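Local coordinates for regulator of Ty1 transposition protein 107 (Saccharomyces cerevisiae, PDB 3T7K) that binds histone H2A phosphorylated in response to DNA damage through C-terminal tandem BRCT repeats, and probably thereby takes part in DNA repair, at residues Asp22-Cys30 / Asp58-Leu69. Sequence-based numbering, arbitrary orientation.
Sequences DLKAVCTGC and DKLNCIFAPKIL
Neighbouring parallel strands at the centre of the four-stranded sheet of a BRCT domain, 23-27 and 62-64, meet in this contact. F64 N donates to V26 O and T28 N to F64 O (3.0 Å), the latter nearly straight onto the carbonyl. Where the strands begin, the N61 amide bridges the backbone across the gap: ND2 gives a bond to D22 O, while OD1 takes K24 N (3.0 Å) from above its carbonyl plane. With an alanine here, K24 N and D22 O would probably be left without these side-chain partners. N61 N donates a hydrogen bond to K24 O, and K24, its chain bent at chi3 (-65°), brings NZ to K59 O (2.7 Å). On one face, A25 CB presses obliquely on F64 CE2 (3.3 Å), C62 SG lies over that ring near its rim, and L23 CD1 meets CZ; F91 and I92 of helix 90-99 also pack on F64. The other face carries V26 CG1 against L60 CD1 (3.4 Å) and T28 CG2 against I63 CD1 (3.5 Å), both tight. Beyond the strand lies the phosphopeptide site typical of tandem BRCT repeats, where T28 OG1 and G29 N hydrogen-bond the modified side chain of the bound peptide.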
# COMPACT_ATOMS: atom_id res chain seq x y z
N ASP C 22 -9.39 -0.85 -14.57
CA ASP C 22 -8.69 -0.82 -13.29
C ASP C 22 -8.97 0.46 -12.47
O ASP C 22 -8.06 1.13 -12.01
CB ASP C 22 -7.17 -1.02 -13.48
CG ASP C 22 -6.45 -1.11 -12.17
OD1 ASP C 22 -7.17 -1.23 -11.14
OD2 ASP C 22 -5.20 -1.01 -12.09
N LEU C 23 -10.25 0.76 -12.27
CA LEU C 23 -10.65 1.95 -11.53
C LEU C 23 -11.24 1.55 -10.19
O LEU C 23 -12.10 0.68 -10.12
CB LEU C 23 -11.68 2.76 -12.32
CG LEU C 23 -11.21 3.21 -13.70
CD1 LEU C 23 -12.28 4.02 -14.37
CD2 LEU C 23 -9.93 4.03 -13.61
N LYS C 24 -10.75 2.18 -9.13
CA LYS C 24 -11.40 2.08 -7.83
C LYS C 24 -11.83 3.52 -7.50
O LYS C 24 -11.02 4.33 -7.08
CB LYS C 24 -10.43 1.52 -6.77
CG LYS C 24 -10.02 0.06 -7.01
CD LYS C 24 -8.69 -0.26 -6.35
CE LYS C 24 -7.54 0.55 -6.97
NZ LYS C 24 -6.26 0.54 -6.16
N ALA C 25 -13.11 3.82 -7.73
CA ALA C 25 -13.58 5.20 -7.70
C ALA C 25 -14.59 5.49 -6.59
O ALA C 25 -15.17 4.58 -5.97
CB ALA C 25 -14.17 5.57 -9.04
N VAL C 26 -14.80 6.78 -6.33
CA VAL C 26 -16.00 7.24 -5.68
C VAL C 26 -16.56 8.27 -6.64
O VAL C 26 -15.82 8.81 -7.44
CB VAL C 26 -15.75 7.83 -4.27
CG1 VAL C 26 -15.13 6.76 -3.37
CG2 VAL C 26 -14.85 9.05 -4.34
N CYS C 27 -17.87 8.50 -6.61
CA CYS C 27 -18.47 9.60 -7.35
C CYS C 27 -18.85 10.67 -6.36
O CYS C 27 -19.22 10.36 -5.23
CB CYS C 27 -19.73 9.14 -8.06
SG CYS C 27 -19.44 7.73 -9.12
N THR C 28 -18.77 11.92 -6.80
CA THR C 28 -19.21 13.05 -5.99
C THR C 28 -19.88 13.98 -6.99
O THR C 28 -19.38 14.14 -8.11
CB THR C 28 -18.02 13.73 -5.25
OG1 THR C 28 -18.50 14.76 -4.39
CG2 THR C 28 -17.02 14.31 -6.24
N GLY C 29 -21.03 14.54 -6.63
CA GLY C 29 -21.78 15.33 -7.58
C GLY C 29 -22.36 14.46 -8.69
O GLY C 29 -22.71 14.96 -9.77
N CYS C 30 -22.46 13.15 -8.44
CA CYS C 30 -23.02 12.21 -9.42
C CYS C 30 -23.33 10.82 -8.86
O CYS C 30 -22.82 10.43 -7.80
CB CYS C 30 -22.13 12.12 -10.68
SG CYS C 30 -20.31 11.83 -10.47
N ASP C 58 -8.94 0.74 0.79
CA ASP C 58 -9.44 0.26 -0.50
C ASP C 58 -8.58 0.83 -1.63
O ASP C 58 -8.73 0.44 -2.79
CB ASP C 58 -10.90 0.64 -0.73
CG ASP C 58 -11.84 -0.11 0.19
OD1 ASP C 58 -11.43 -1.16 0.74
OD2 ASP C 58 -12.99 0.34 0.36
N LYS C 59 -7.72 1.77 -1.27
CA LYS C 59 -6.74 2.33 -2.20
C LYS C 59 -7.41 2.88 -3.46
O LYS C 59 -7.03 2.53 -4.57
CB LYS C 59 -5.71 1.26 -2.57
CG LYS C 59 -4.78 0.90 -1.42
CD LYS C 59 -4.01 2.13 -0.93
CE LYS C 59 -3.09 1.79 0.22
NZ LYS C 59 -2.38 3.00 0.73
N LEU C 60 -8.41 3.73 -3.27
CA LEU C 60 -9.08 4.35 -4.40
C LEU C 60 -8.05 5.06 -5.27
O LEU C 60 -7.03 5.52 -4.77
CB LEU C 60 -10.13 5.34 -3.92
CG LEU C 60 -11.08 4.77 -2.88
CD1 LEU C 60 -11.98 5.88 -2.31
CD2 LEU C 60 -11.90 3.66 -3.45
N ASN C 61 -8.31 5.12 -6.57
CA ASN C 61 -7.38 5.79 -7.48
C ASN C 61 -8.11 6.72 -8.44
O ASN C 61 -7.49 7.32 -9.31
CB ASN C 61 -6.54 4.76 -8.25
CG ASN C 61 -7.39 3.85 -9.14
OD1 ASN C 61 -8.55 4.14 -9.42
ND2 ASN C 61 -6.80 2.74 -9.58
N CYS C 62 -9.41 6.86 -8.27
CA CYS C 62 -10.21 7.57 -9.25
C CYS C 62 -11.35 8.35 -8.61
O CYS C 62 -11.90 7.95 -7.58
CB CYS C 62 -10.78 6.56 -10.25
SG CYS C 62 -11.82 7.26 -11.55
N ILE C 63 -11.73 9.45 -9.23
CA ILE C 63 -12.91 10.18 -8.80
C ILE C 63 -13.72 10.57 -10.01
O ILE C 63 -13.16 11.06 -10.99
CB ILE C 63 -12.55 11.45 -7.99
CG1 ILE C 63 -13.80 12.28 -7.73
CG2 ILE C 63 -11.54 12.30 -8.72
CD1 ILE C 63 -14.17 12.35 -6.27
N PHE C 64 -15.02 10.33 -9.96
CA PHE C 64 -15.94 10.81 -10.98
C PHE C 64 -16.66 12.04 -10.46
O PHE C 64 -17.25 12.01 -9.39
CB PHE C 64 -16.97 9.73 -11.32
CG PHE C 64 -16.38 8.52 -12.02
CD1 PHE C 64 -16.06 8.57 -13.36
CD2 PHE C 64 -16.14 7.35 -11.32
CE1 PHE C 64 -15.51 7.46 -14.00
CE2 PHE C 64 -15.59 6.25 -11.95
CZ PHE C 64 -15.27 6.31 -13.29
N ALA C 65 -16.60 13.12 -11.23
CA ALA C 65 -17.25 14.37 -10.86
C ALA C 65 -17.42 15.20 -12.11
O ALA C 65 -16.57 15.18 -12.99
CB ALA C 65 -16.42 15.14 -9.82
N PRO C 66 -18.54 15.93 -12.20
CA PRO C 66 -18.81 16.84 -13.32
C PRO C 66 -17.82 17.98 -13.40
O PRO C 66 -17.56 18.48 -14.50
CB PRO C 66 -20.22 17.36 -13.02
CG PRO C 66 -20.44 17.08 -11.57
CD PRO C 66 -19.67 15.83 -11.27
N LYS C 67 -17.25 18.39 -12.27
CA LYS C 67 -16.28 19.49 -12.23
C LYS C 67 -15.57 19.52 -10.89
O LYS C 67 -15.95 18.82 -9.95
CB LYS C 67 -16.97 20.85 -12.46
CG LYS C 67 -18.07 21.15 -11.44
CD LYS C 67 -18.73 22.51 -11.68
CE LYS C 67 -17.80 23.67 -11.35
NZ LYS C 67 -18.54 24.97 -11.23
N ILE C 68 -14.53 20.35 -10.78
CA ILE C 68 -13.90 20.56 -9.48
C ILE C 68 -14.94 20.99 -8.46
O ILE C 68 -15.64 21.99 -8.64
CB ILE C 68 -12.76 21.59 -9.56
CG1 ILE C 68 -11.64 21.07 -10.47
CG2 ILE C 68 -12.20 21.88 -8.18
CD1 ILE C 68 -10.45 22.00 -10.55
N LEU C 69 -15.07 20.20 -7.40
CA LEU C 69 -16.08 20.45 -6.37
C LEU C 69 -15.49 20.51 -4.97
O LEU C 69 -14.44 19.92 -4.69
CB LEU C 69 -17.16 19.37 -6.40
CG LEU C 69 -18.06 19.32 -7.63
CD1 LEU C 69 -18.98 18.12 -7.54
CD2 LEU C 69 -18.86 20.61 -7.77